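PDB 7K46: aspartate carbamoyltransferase from Leishmania major, which probably catalyses the transfer of the carbamoyl group from carbamoyl phosphate to L-aspartate, an early step of de novo pyrimidine biosynthesis. Local coordinates for residues G157-D160 with G161-I164; D293-S296 with T297-D301; D148-T151 with I152-L156. One frame throughout, in Å; residues are numbered along the deposited sequence.

Contact 1: G157-D160 with G161-I164; sequences GAVD and GIAI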
loop_
_atom_site.group_PDB
_atom_site.type_symbol
_atom_site.label_atom_id
_atom_site.label_comp_id
_atom_site.label_asym_id
_atom_site.label_seq_id
_atom_site.Cartn_x
_atom_site.Cartn_y
_atom_site.Cartn_z
ATOM N N GLY A 157 26.420 -4.025 25.343
ATOM C CA GLY A 157 27.680 -3.378 25.059
ATOM C C GLY A 157 28.650 -4.215 24.251
ATOM O O GLY A 157 29.624 -3.669 23.725
ATOM N N ALA A 158 28.414 -5.524 24.140
ATOM C CA ALA A 158 29.290 -6.414 23.385
ATOM C C ALA A 158 28.585 -7.743 23.161
ATOM O O ALA A 158 27.705 -8.131 23.939
ATOM C CB ALA A 158 30.622 -6.652 24.115
ATOM N N VAL A 159 28.987 -8.435 22.098
ATOM C CA VAL A 159 28.558 -9.807 21.847
ATOM C C VAL A 159 29.646 -10.799 22.225
ATOM O O VAL A 159 29.360 -11.852 22.802
ATOM C CB VAL A 159 28.140 -9.988 20.372
ATOM C CG1 VAL A 159 27.655 -11.411 20.142
ATOM C CG2 VAL A 159 27.047 -9.000 19.992
ATOM N N ASP A 160 30.895 -10.485 21.886
ATOM C CA ASP A 160 32.029 -11.210 22.437
ATOM C C ASP A 160 31.849 -11.404 23.935
ATOM O O ASP A 160 31.480 -10.470 24.653
ATOM C CB ASP A 160 33.328 -10.444 22.173
ATOM C CG ASP A 160 33.723 -10.439 20.710
ATOM O OD1 ASP A 160 33.376 -11.397 19.978
ATOM O OD2 ASP A 160 34.411 -9.479 20.302
ATOM N N GLY A 161 32.087 -12.630 24.397
ATOM C CA GLY A 161 32.108 -12.936 25.809
ATOM C C GLY A 161 30.809 -13.443 26.409
ATOM O O GLY A 161 30.811 -13.840 27.581
ATOM N N ILE A 162 29.702 -13.471 25.657
ATOM C CA ILE A 162 28.403 -13.738 26.272
ATOM C C ILE A 162 28.175 -15.235 26.435
ATOM O O ILE A 162 28.714 -16.070 25.698
ATOM C CB ILE A 162 27.241 -13.114 25.472
ATOM C CG1 ILE A 162 27.088 -13.787 24.103
ATOM C CG2 ILE A 162 27.378 -11.595 25.372
ATOM C CD1 ILE A 162 25.808 -13.358 23.351
ATOM N N ALA A 163 27.327 -15.562 27.405
ATOM C CA ALA A 163 26.627 -16.837 27.463
ATOM C C ALA A 163 25.187 -16.607 27.026
ATOM O O ALA A 163 24.508 -15.722 27.559
ATOM C CB ALA A 163 26.658 -17.432 28.872
ATOM N N ILE A 164 24.720 -17.407 26.076
ATOM C CA ILE A 164 23.394 -17.237 25.491
ATOM C C ILE A 164 22.688 -18.582 25.492
ATOM O O ILE A 164 23.303 -19.613 25.202
ATOM C CB ILE A 164 23.473 -16.653 24.062
ATOM C CG1 ILE A 164 22.079 -16.575 23.418
ATOM C CG2 ILE A 164 24.428 -17.461 23.190
ATOM C CD1 ILE A 164 22.056 -15.777 22.118
#
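Ile162 folds its side chain back over the carbonyl oxygen of Val159, with CG1 and CG2 each 3.3 Å from Val159 O. That follows from a first torsion of 67°, which sets CG1 between the backbone N and the carbonyl carbon and leaves CG2 beside the N. The same oxygen receives the amide of Ile162, N to O 3.3 Å with an N-H...O angle of 149°, and this bond closes a type II beta turn from Val159 to Ile162. Beyond the bond the two branched side chains run side by side in the same direction, Val159 CG1 lying 4.2 Å from Ile162 CD1. Gly161 takes the third position of the turn with a phi of 94°, where a beta carbon would collide with Asp160 O; hence glycine. Asp160, at the second position, turns its carboxylate out of the turn, to the backbone N of Ala188 and to Arg23 in a salt bridge. The chemistry is thus divided: the turn bond, the Asp160 carboxylate and backbone bonds to Ala188 and Arg190 tie down the polar corner, while Ile162 lies over the bonded carbonyl and packs, like Val159, on Ile152 of helix 142-156.

Contact 2: D293-S296 with T297-D301; sequences DELS and TDIDD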
loop_
_atom_site.group_PDB
_atom_site.type_symbol
_atom_site.label_atom_id
_atom_site.label_comp_id
_atom_site.label_asym_id
_atom_site.label_seq_id
_atom_site.Cartn_x
_atom_site.Cartn_y
_atom_site.Cartn_z
ATOM N N ASP A 293 2.596 -18.306 24.569
ATOM C CA ASP A 293 2.641 -18.290 26.024
ATOM C C ASP A 293 4.029 -18.559 26.588
ATOM O O ASP A 293 4.191 -18.557 27.813
ATOM C CB ASP A 293 1.650 -19.321 26.585
ATOM C CG ASP A 293 1.662 -20.644 25.811
ATOM O OD1 ASP A 293 2.587 -20.884 24.996
ATOM O OD2 ASP A 293 0.725 -21.451 26.021
ATOM N N GLU A 294 5.028 -18.814 25.735
ATOM C CA GLU A 294 6.360 -19.195 26.199
ATOM C C GLU A 294 7.120 -18.028 26.807
ATOM O O GLU A 294 8.211 -18.225 27.364
ATOM C CB GLU A 294 7.164 -19.805 25.040
ATOM C CG GLU A 294 7.560 -18.811 23.941
ATOM C CD GLU A 294 6.456 -18.563 22.919
ATOM O OE1 GLU A 294 5.295 -18.982 23.148
ATOM O OE2 GLU A 294 6.755 -17.944 21.874
ATOM N N LEU A 295 6.569 -16.825 26.695
ATOM C CA LEU A 295 7.159 -15.619 27.257
ATOM C C LEU A 295 6.025 -14.853 27.923
ATOM O O LEU A 295 5.180 -14.280 27.230
ATOM C CB LEU A 295 7.827 -14.804 26.147
ATOM C CG LEU A 295 8.548 -13.494 26.395
ATOM C CD1 LEU A 295 9.606 -13.673 27.443
ATOM C CD2 LEU A 295 9.172 -13.055 25.070
ATOM N N SER A 296 5.983 -14.866 29.254
ATOM C CA SER A 296 4.837 -14.293 29.955
ATOM C C SER A 296 4.790 -12.773 29.822
ATOM O O SER A 296 5.820 -12.094 29.765
ATOM C CB SER A 296 4.861 -14.671 31.437
ATOM O OG SER A 296 3.797 -14.036 32.126
ATOM N N THR A 297 3.566 -12.234 29.779
ATOM C CA THR A 297 3.422 -10.785 29.854
ATOM C C THR A 297 3.852 -10.230 31.207
ATOM O O THR A 297 4.024 -9.011 31.326
ATOM C CB THR A 297 1.978 -10.365 29.587
ATOM O OG1 THR A 297 1.131 -10.971 30.565
ATOM C CG2 THR A 297 1.537 -10.793 28.198
ATOM N N ASP A 298 4.043 -11.079 32.223
ATOM C CA ASP A 298 4.387 -10.540 33.535
ATOM C C ASP A 298 5.847 -10.101 33.641
ATOM O O ASP A 298 6.245 -9.613 34.705
ATOM C CB ASP A 298 4.005 -11.534 34.653
ATOM C CG ASP A 298 4.916 -12.763 34.743
ATOM O OD1 ASP A 298 5.903 -12.885 33.992
ATOM O OD2 ASP A 298 4.629 -13.622 35.614
ATOM N N ILE A 299 6.645 -10.227 32.575
ATOM C CA ILE A 299 7.958 -9.586 32.504
ATOM C C ILE A 299 8.012 -8.495 31.435
ATOM O O ILE A 299 9.089 -7.963 31.164
ATOM C CB ILE A 299 9.099 -10.598 32.276
ATOM C CG1 ILE A 299 8.917 -11.365 30.961
ATOM C CG2 ILE A 299 9.247 -11.539 33.451
ATOM C CD1 ILE A 299 10.201 -12.011 30.483
ATOM N N ASP A 300 6.878 -8.128 30.834
ATOM C CA ASP A 300 6.917 -7.173 29.727
ATOM C C ASP A 300 7.419 -5.793 30.144
ATOM O O ASP A 300 7.880 -5.035 29.283
ATOM C CB ASP A 300 5.533 -7.035 29.089
ATOM C CG ASP A 300 5.174 -8.217 28.208
ATOM O OD1 ASP A 300 6.033 -9.107 28.020
ATOM O OD2 ASP A 300 4.028 -8.253 27.706
ATOM N N ASP A 301 7.319 -5.435 31.428
ATOM C CA ASP A 301 7.806 -4.147 31.915
ATOM C C ASP A 301 9.166 -4.248 32.593
ATOM O O ASP A 301 9.667 -3.237 33.095
ATOM C CB ASP A 301 6.805 -3.528 32.900
ATOM C CG ASP A 301 5.486 -3.180 32.251
ATOM O OD1 ASP A 301 5.489 -2.790 31.060
ATOM O OD2 ASP A 301 4.446 -3.311 32.932
HETATM O O HOH W 1 2.907 -15.419 34.449
#
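Ser296 meets the turn that follows it through every atom of its short side chain. Its CB lies 3.3 Å from Asp298 OD1, and OG, carried anti to the backbone N by a first torsion of 176°, sits in front of the amide of Asp298. Asp298 N donates to Ser296 OG over 3.0 Å, and at 171° the bond is almost straight. A water bridges the two side chains: it lies 2.8 Å from Ser296 OG and donates to Asp298 OD2. The first torsion of Asp298, 73°, folds CG back between its own N and carbonyl carbon, which brings the carboxylate up beside the serine hydroxyl; OD1 accepts the backbone N-H of Lys273. On the buried side, Leu295 and Ile299 cross at about a right angle, and in the conformer of Leu295 given here, one of two, their CD1 atoms meet, so the two aliphatic side chains pack together. Ile299 packs in addition against Lys273 and Leu276 of helix 273-276. The backbone adds a weak bond from Ile299 N to Ser296 O, 3.5 Å long, and a firmer one from Asp300 N to Thr297 O at 3.0 Å. Asp300 directs its carboxylate to Arg291 and Tyr307, and it packs on Arg101 of the second subunit. A small hydroxyl residue suits the site because its OG can reach a backbone N-H two residues on: this is an ST turn leading into the short 3-10 segment 297-299, in the loop that joins strand 284-286 to helix 309-326.

Contact 3: D148-T151 with I152-L156; sequences DILT and IHAEL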
loop_
_atom_site.group_PDB
_atom_site.type_symbol
_atom_site.label_atom_id
_atom_site.label_comp_id
_atom_site.label_asym_id
_atom_site.label_seq_id
_atom_site.Cartn_x
_atom_site.Cartn_y
_atom_site.Cartn_z
ATOM N N ASP A 148 19.258 -9.361 15.507
ATOM C CA ASP A 148 19.476 -10.027 16.790
ATOM C C ASP A 148 20.855 -9.685 17.342
ATOM O O ASP A 148 21.011 -9.412 18.540
ATOM C CB ASP A 148 19.332 -11.548 16.642
ATOM C CG ASP A 148 17.893 -11.997 16.355
ATOM O OD1 ASP A 148 16.941 -11.193 16.506
ATOM O OD2 ASP A 148 17.725 -13.175 15.964
ATOM N N ILE A 149 21.873 -9.696 16.478
ATOM C CA ILE A 149 23.226 -9.349 16.913
ATOM C C ILE A 149 23.284 -7.899 17.371
ATOM O O ILE A 149 23.886 -7.580 18.404
ATOM C CB ILE A 149 24.238 -9.614 15.784
ATOM C CG1 ILE A 149 24.369 -11.113 15.527
ATOM C CG2 ILE A 149 25.588 -8.996 16.112
ATOM C CD1 ILE A 149 25.251 -11.396 14.345
ATOM N N LEU A 150 22.681 -6.995 16.591
ATOM C CA LEU A 150 22.638 -5.585 16.985
ATOM C C LEU A 150 21.977 -5.406 18.348
ATOM O O LEU A 150 22.455 -4.620 19.178
ATOM C CB LEU A 150 21.895 -4.765 15.931
ATOM C CG LEU A 150 21.599 -3.303 16.290
ATOM C CD1 LEU A 150 22.888 -2.521 16.608
ATOM C CD2 LEU A 150 20.839 -2.652 15.146
ATOM N N THR A 151 20.873 -6.115 18.589
ATOM C CA THR A 151 20.168 -5.994 19.862
ATOM C C THR A 151 21.078 -6.377 21.020
ATOM O O THR A 151 21.166 -5.656 22.019
ATOM C CB THR A 151 18.911 -6.866 19.856
ATOM O OG1 THR A 151 18.044 -6.449 18.787
ATOM C CG2 THR A 151 18.150 -6.718 21.192
ATOM N N ILE A 152 21.770 -7.511 20.902
ATOM C CA ILE A 152 22.684 -7.921 21.965
ATOM C C ILE A 152 23.743 -6.851 22.177
ATOM O O ILE A 152 23.978 -6.396 23.303
ATOM C CB ILE A 152 23.318 -9.283 21.636
ATOM C CG1 ILE A 152 22.246 -10.368 21.555
ATOM C CG2 ILE A 152 24.363 -9.653 22.687
ATOM C CD1 ILE A 152 22.752 -11.676 20.986
ATOM N N HIS A 153 24.375 -6.411 21.089
ATOM C CA HIS A 153 25.463 -5.440 21.211
ATOM C C HIS A 153 24.982 -4.132 21.830
ATOM O O HIS A 153 25.655 -3.551 22.694
ATOM C CB HIS A 153 26.084 -5.164 19.846
ATOM C CG HIS A 153 27.200 -4.168 19.897
ATOM N ND1 HIS A 153 28.520 -4.538 20.042
ATOM C CD2 HIS A 153 27.189 -2.815 19.865
ATOM C CE1 HIS A 153 29.276 -3.455 20.080
ATOM N NE2 HIS A 153 28.493 -2.396 19.976
ATOM N N ALA A 154 23.827 -3.643 21.384
ATOM C CA ALA A 154 23.323 -2.368 21.880
ATOM C C ALA A 154 22.861 -2.473 23.330
ATOM O O ALA A 154 23.048 -1.535 24.117
ATOM C CB ALA A 154 22.178 -1.887 20.992
ATOM N N GLU A 155 22.257 -3.606 23.701
ATOM C CA GLU A 155 21.717 -3.767 25.048
ATOM C C GLU A 155 22.812 -4.049 26.074
ATOM O O GLU A 155 22.770 -3.513 27.188
ATOM C CB GLU A 155 20.674 -4.891 25.066
ATOM C CG GLU A 155 19.378 -4.583 24.298
ATOM C CD GLU A 155 18.467 -3.609 25.039
ATOM O OE1 GLU A 155 18.247 -3.785 26.260
ATOM O OE2 GLU A 155 17.969 -2.660 24.403
ATOM N N LEU A 156 23.791 -4.890 25.729
ATOM C CA LEU A 156 24.807 -5.297 26.697
ATOM C C LEU A 156 26.158 -4.618 26.507
ATOM O O LEU A 156 26.981 -4.650 27.430
ATOM C CB LEU A 156 25.014 -6.814 26.636
ATOM C CG LEU A 156 23.776 -7.668 26.896
ATOM C CD1 LEU A 156 24.102 -9.154 26.741
ATOM C CD2 LEU A 156 23.169 -7.364 28.280
#
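Asp148 meets Ile152 one helical turn on: its carbonyl oxygen accepts Ile152 N over 3.1 Å, and Ile152 CG1 packs 3.4 Å from the same oxygen. Ile149 O takes the amide of His153 at 3.0 Å. Leu150 O receives Ala154 N at 2.8 Å, and the methyl of Ala154 lies 3.3 Å from that oxygen. Thr151 O binds Glu155 N at 2.9 Å. The side chains of these two run side by side, Thr151 CG2 being 4.0 Å from Glu155 CG. A first torsion of -60° puts Thr151 OG1 beside its own N, where it hydrogen-bonds to Leu147 O, so the hydroxyl is spent on the helix itself. The carboxylate of Asp148 is buried yet well satisfied, with Tyr239, Gln310 and Gln144 all bonded to it, and Glu155, bent at chi2, carries its own to Arg309 in a salt bridge and to Tyr313. Helix 142-156 packs against helix 23-41 through Ile149, Leu150 and His153, against helix 309-326 through Leu150, Thr151 and Ala154, the last so small that Tyr313 can come close, and against helix 174-186 through Asp148 and Ile149, where Leu182 and Leu183 are apolar neighbours that suit an isoleucine, while Ile152 faces the loop leading to strand 163-167.

Overall arrangement
Along the chain the order is contact 3, contact 1, contact 2. Contact 3 forms the end of helix 142-156, and contact 1 is the turn that takes the chain from it into strand 163-167, the central strand of the five-stranded parallel sheet. Their centres lie 9 Å apart and they touch, Val159 CG2 standing 3.9 Å from Ile152 CG2, so helix and turn share one hydrophobic patch. Contact 2 is separate, its centre 23 Å from that of contact 1 and 20 Å from that of contact 3, in the loop after strand 284-286 at the edge of the same sheet. Contacts 3 and 1 thus lie where the chain passes from helix 142-156 into the sheet of the Asp/Orn-binding family region, in which contact 2 also lies and whose helix 309-326 packs back on helix 142-156.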